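Local coordinates for protein sialidase B (Streptococcus pneumoniae serotype 4, PDB 4XJW) that hydrolyses the alpha-(2->3)-, alpha-(2->6)- and alpha-(2->8)-glycosidic linkages of terminal sialic acids in oligosaccharides, glycoproteins and glycolipids, at residues N314-E326 and L412-T424. The protein carries 1 engineered substitution. Sequence-based numbering, arbitrary orientation.
Sequences NNNANKADSGFKE and LFKVTPTNYIAMT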
loop_
_atom_site.group_PDB
_atom_site.type_symbol
_atom_site.label_atom_id
_atom_site.label_comp_id
_atom_site.label_asym_id
_atom_site.label_seq_id
_atom_site.Cartn_x
_atom_site.Cartn_y
_atom_site.Cartn_z
ATOM N N ASN A 314 12.242 -3.485 11.341
ATOM C CA ASN A 314 12.751 -4.851 11.221
ATOM C C ASN A 314 14.271 -4.946 11.309
ATOM O O ASN A 314 14.807 -5.857 11.951
ATOM C CB ASN A 314 12.280 -5.489 9.910
ATOM C CG ASN A 314 13.121 -6.692 9.517
ATOM O OD1 ASN A 314 13.920 -6.629 8.581
ATOM N ND2 ASN A 314 12.965 -7.784 10.252
ATOM N N ASN A 315 14.946 -3.985 10.682
ATOM C CA ASN A 315 16.390 -4.084 10.528
ATOM C C ASN A 315 17.191 -3.834 11.806
ATOM O O ASN A 315 18.283 -4.384 11.953
ATOM C CB ASN A 315 16.877 -3.177 9.397
ATOM C CG ASN A 315 17.248 -1.796 9.881
ATOM O OD1 ASN A 315 16.414 -1.073 10.425
ATOM N ND2 ASN A 315 18.509 -1.421 9.687
ATOM N N ASN A 316 16.655 -3.049 12.733
ATOM C CA ASN A 316 17.406 -2.729 13.950
ATOM C C ASN A 316 16.761 -3.192 15.259
ATOM O O ASN A 316 17.257 -2.888 16.344
ATOM C CB ASN A 316 17.740 -1.234 14.004
ATOM C CG ASN A 316 16.501 -0.358 14.093
ATOM O OD1 ASN A 316 15.380 -0.830 13.914
ATOM N ND2 ASN A 316 16.701 0.919 14.372
ATOM N N ALA A 317 15.659 -3.932 15.154
ATOM C CA ALA A 317 14.978 -4.463 16.330
ATOM C C ALA A 317 15.852 -5.510 17.007
ATOM O O ALA A 317 16.418 -6.370 16.334
ATOM C CB ALA A 317 13.638 -5.067 15.940
ATOM N N ASN A 318 15.952 -5.438 18.332
ATOM C CA ASN A 318 16.719 -6.418 19.100
ATOM C C ASN A 318 16.100 -7.806 18.971
ATOM O O ASN A 318 15.032 -8.067 19.522
ATOM C CB ASN A 318 16.776 -5.997 20.573
ATOM C CG ASN A 318 17.757 -6.829 21.394
ATOM O OD1 ASN A 318 18.069 -7.974 21.062
ATOM N ND2 ASN A 318 18.233 -6.253 22.488
ATOM N N LYS A 319 16.791 -8.696 18.263
ATOM C CA LYS A 319 16.254 -10.023 17.963
ATOM C C LYS A 319 16.307 -10.966 19.160
ATOM O O LYS A 319 15.651 -12.006 19.156
ATOM C CB LYS A 319 17.009 -10.648 16.785
ATOM C CG LYS A 319 16.976 -9.819 15.509
ATOM C CD LYS A 319 15.543 -9.567 15.058
ATOM C CE LYS A 319 15.504 -8.844 13.720
ATOM N NZ LYS A 319 16.146 -7.505 13.798
ATOM N N ALA A 320 17.080 -10.600 20.181
ATOM C CA ALA A 320 17.312 -11.488 21.323
ATOM C C ALA A 320 16.659 -11.001 22.615
ATOM O O ALA A 320 17.107 -11.343 23.718
ATOM C CB ALA A 320 18.808 -11.687 21.533
ATOM N N ASP A 321 15.597 -10.212 22.481
ATOM C CA ASP A 321 14.905 -9.668 23.638
ATOM C C ASP A 321 13.427 -9.490 23.311
ATOM O O ASP A 321 13.090 -8.839 22.323
ATOM C CB ASP A 321 15.512 -8.316 24.017
ATOM C CG ASP A 321 15.217 -7.922 25.444
ATOM O OD1 ASP A 321 14.128 -8.257 25.952
ATOM O OD2 ASP A 321 16.083 -7.260 26.056
ATOM N N SER A 322 12.561 -10.065 24.140
ATOM C CA SER A 322 11.113 -9.995 23.933
ATOM C C SER A 322 10.535 -8.684 24.436
ATOM O O SER A 322 9.438 -8.280 24.038
ATOM C CB SER A 322 10.422 -11.144 24.666
ATOM O OG SER A 322 10.432 -10.921 26.066
ATOM N N GLY A 323 11.264 -8.033 25.335
ATOM C CA GLY A 323 10.772 -6.825 25.971
ATOM C C GLY A 323 10.012 -7.091 27.256
ATOM O O GLY A 323 9.543 -6.156 27.903
ATOM N N PHE A 324 9.873 -8.364 27.622
ATOM C CA PHE A 324 9.123 -8.734 28.818
ATOM C C PHE A 324 9.956 -9.579 29.771
ATOM O O PHE A 324 10.778 -10.380 29.338
ATOM C CB PHE A 324 7.886 -9.555 28.461
ATOM C CG PHE A 324 6.916 -8.850 27.569
ATOM C CD1 PHE A 324 7.060 -8.910 26.195
ATOM C CD2 PHE A 324 5.846 -8.148 28.106
ATOM C CE1 PHE A 324 6.162 -8.272 25.362
ATOM C CE2 PHE A 324 4.947 -7.500 27.281
ATOM C CZ PHE A 324 5.102 -7.568 25.911
ATOM N N LYS A 325 9.713 -9.407 31.063
ATOM C CA LYS A 325 10.279 -10.306 32.061
ATOM C C LYS A 325 9.239 -11.350 32.450
ATOM O O LYS A 325 8.118 -11.008 32.836
ATOM C CB LYS A 325 10.727 -9.531 33.299
ATOM C CG LYS A 325 11.723 -10.291 34.173
ATOM C CD LYS A 325 12.194 -9.434 35.338
ATOM C CE LYS A 325 13.577 -9.855 35.826
ATOM N NZ LYS A 325 14.158 -8.831 36.743
ATOM N N GLU A 326 9.597 -12.622 32.330
ATOM C CA GLU A 326 8.715 -13.689 32.781
ATOM C C GLU A 326 8.971 -13.963 34.253
ATOM O O GLU A 326 10.109 -14.194 34.659
ATOM C CB GLU A 326 8.920 -14.962 31.960
ATOM C CG GLU A 326 8.090 -16.144 32.443
ATOM C CD GLU A 326 8.022 -17.268 31.428
ATOM O OE1 GLU A 326 8.645 -17.143 30.349
ATOM O OE2 GLU A 326 7.342 -18.278 31.711
ATOM N N LEU A 412 10.330 9.376 29.568
ATOM C CA LEU A 412 11.129 9.151 30.774
ATOM C C LEU A 412 11.368 7.660 30.993
ATOM O O LEU A 412 12.432 7.256 31.464
ATOM C CB LEU A 412 10.417 9.742 31.988
ATOM C CG LEU A 412 11.039 9.585 33.374
ATOM C CD1 LEU A 412 12.441 10.168 33.398
ATOM C CD2 LEU A 412 10.154 10.272 34.415
ATOM N N PHE A 413 10.361 6.852 30.670
ATOM C CA PHE A 413 10.470 5.402 30.713
ATOM C C PHE A 413 10.270 4.841 29.309
ATOM O O PHE A 413 9.299 5.189 28.636
ATOM C CB PHE A 413 9.415 4.816 31.656
ATOM C CG PHE A 413 9.695 5.067 33.102
ATOM C CD1 PHE A 413 10.591 4.268 33.792
ATOM C CD2 PHE A 413 9.051 6.095 33.775
ATOM C CE1 PHE A 413 10.854 4.496 35.135
ATOM C CE2 PHE A 413 9.301 6.326 35.119
ATOM C CZ PHE A 413 10.201 5.522 35.797
ATOM N N LYS A 414 11.186 3.984 28.870
ATOM C CA LYS A 414 11.161 3.466 27.502
ATOM C C LYS A 414 11.146 1.941 27.455
ATOM O O LYS A 414 11.795 1.277 28.267
ATOM C CB LYS A 414 12.349 4.030 26.710
ATOM C CG LYS A 414 12.166 5.510 26.400
ATOM C CD LYS A 414 13.422 6.147 25.830
ATOM C CE LYS A 414 13.540 5.952 24.340
ATOM N NZ LYS A 414 14.605 6.843 23.769
ATOM N N VAL A 415 10.392 1.388 26.505
ATOM C CA VAL A 415 10.357 -0.055 26.311
ATOM C C VAL A 415 11.598 -0.529 25.566
ATOM O O VAL A 415 12.331 0.266 24.973
ATOM C CB VAL A 415 9.096 -0.499 25.542
ATOM C CG1 VAL A 415 7.847 -0.110 26.309
ATOM C CG2 VAL A 415 9.067 0.117 24.157
ATOM N N THR A 416 11.826 -1.835 25.603
ATOM C CA THR A 416 12.913 -2.449 24.856
ATOM C C THR A 416 12.776 -2.131 23.367
ATOM O O THR A 416 11.675 -2.211 22.820
ATOM C CB THR A 416 12.884 -3.979 25.056
ATOM O OG1 THR A 416 13.030 -4.286 26.453
ATOM C CG2 THR A 416 13.970 -4.659 24.265
ATOM N N PRO A 417 13.876 -1.720 22.715
ATOM C CA PRO A 417 13.856 -1.391 21.282
ATOM C C PRO A 417 13.762 -2.646 20.439
ATOM O O PRO A 417 14.731 -3.063 19.824
ATOM C CB PRO A 417 15.207 -0.701 21.056
ATOM C CG PRO A 417 16.093 -1.302 22.117
ATOM C CD PRO A 417 15.195 -1.443 23.316
ATOM N N THR A 418 12.579 -3.248 20.419
ATOM C CA THR A 418 12.354 -4.451 19.634
ATOM C C THR A 418 10.937 -4.379 19.097
ATOM O O THR A 418 10.224 -3.429 19.402
ATOM C CB THR A 418 12.555 -5.726 20.490
ATOM O OG1 THR A 418 12.580 -6.887 19.646
ATOM C CG2 THR A 418 11.454 -5.861 21.540
ATOM N N ASN A 419 10.526 -5.363 18.304
ATOM C CA ASN A 419 9.163 -5.355 17.750
ATOM C C ASN A 419 8.175 -6.129 18.616
ATOM O O ASN A 419 8.524 -7.151 19.227
ATOM C CB ASN A 419 9.162 -5.925 16.334
ATOM C CG ASN A 419 9.743 -7.317 16.283
ATOM O OD1 ASN A 419 10.946 -7.494 16.485
ATOM N ND2 ASN A 419 8.897 -8.316 16.023
ATOM N N TYR A 420 6.934 -5.640 18.654
ATOM C CA TYR A 420 5.869 -6.256 19.437
ATOM C C TYR A 420 4.648 -6.507 18.555
ATOM O O TYR A 420 4.581 -6.009 17.432
ATOM C CB TYR A 420 5.448 -5.352 20.601
ATOM C CG TYR A 420 6.573 -4.940 21.525
ATOM C CD1 TYR A 420 7.452 -3.916 21.177
ATOM C CD2 TYR A 420 6.746 -5.568 22.754
ATOM C CE1 TYR A 420 8.475 -3.536 22.027
ATOM C CE2 TYR A 420 7.767 -5.195 23.606
ATOM C CZ TYR A 420 8.626 -4.186 23.235
ATOM O OH TYR A 420 9.643 -3.818 24.088
ATOM N N ILE A 421 3.688 -7.267 19.071
ATOM C CA ILE A 421 2.377 -7.386 18.430
ATOM C C ILE A 421 1.343 -6.828 19.386
ATOM O O ILE A 421 1.378 -7.132 20.578
ATOM C CB ILE A 421 2.014 -8.847 18.092
ATOM C CG1 ILE A 421 3.011 -9.428 17.095
ATOM C CG2 ILE A 421 0.599 -8.943 17.500
ATOM C CD1 ILE A 421 2.727 -10.883 16.705
ATOM N N ALA A 422 0.435 -6.001 18.873
ATOM C CA ALA A 422 -0.659 -5.495 19.700
ATOM C C ALA A 422 -1.981 -5.854 19.070
ATOM O O ALA A 422 -2.035 -6.142 17.880
ATOM C CB ALA A 422 -0.559 -4.010 19.876
ATOM N N MET A 423 -3.039 -5.788 19.874
ATOM C CA MET A 423 -4.388 -6.056 19.395
ATOM C C MET A 423 -5.316 -4.928 19.819
ATOM O O MET A 423 -5.115 -4.319 20.872
ATOM C CB MET A 423 -4.887 -7.397 19.933
ATOM C CG MET A 423 -5.221 -7.411 21.393
ATOM S SD MET A 423 -6.105 -8.911 21.868
ATOM C CE MET A 423 -7.028 -9.286 20.433
ATOM N N THR A 424 -6.303 -4.625 18.979
ATOM C CA THR A 424 -7.389 -3.751 19.373
ATOM C C THR A 424 -8.679 -4.432 18.956
ATOM O O THR A 424 -8.659 -5.367 18.139
ATOM C CB THR A 424 -7.273 -2.330 18.755
ATOM O OG1 THR A 424 -8.373 -1.533 19.221
ATOM C CG2 THR A 424 -7.296 -2.373 17.224
HETATM O O HOH W 1 17.285 -2.375 18.915
HETATM O O HOH W 2 15.529 -5.105 27.548
HETATM O O HOH W 3 8.003 -8.796 21.773
HETATM O O HOH W 4 10.357 -3.558 27.340
#
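Ala317 and Thr418 bring the two backbones closest, CA to CA 4.2 Å, and Asn318 N gives Pro417 O an almost straight hydrogen bond of 3.1 Å (174°). Pro417 sits in the middle of an inverse gamma turn, closed by Thr418 N to Thr416 O, and a water also joins its carbonyl to Asn316 O. Thr418 OG1 donates to Asn318 O at 2.7 Å, tilted 32° from the carbonyl plane. Its torsion (chi1 -169°) sets OG1 anti to the backbone N and leaves CG2 to pack near Asp321 O. Asn318 to Asp321 form a type I beta turn. The chain leaves a sheet of the family 33 sialidase beta-propeller after strand 301-308, enters a separate antiparallel sheet at 324-327, leaves it at 413-414 and returns at 420-426; the two connecting loops meet here. Asp321 sets its carboxylate against the methyl of Thr416, CG to CG2 3.7 Å, and a water links its OD2 to Thr416 OG1. The carboxylate also makes a salt bridge with Lys334. Gly323 CA lies 3.7 Å from Tyr420 OH, which donates to Thr416 O, bonding the start of strand 420-426 back to the preceding loop. Phe324 CE1 meets the Tyr420 ring at its edge, 3.8 Å from CD2.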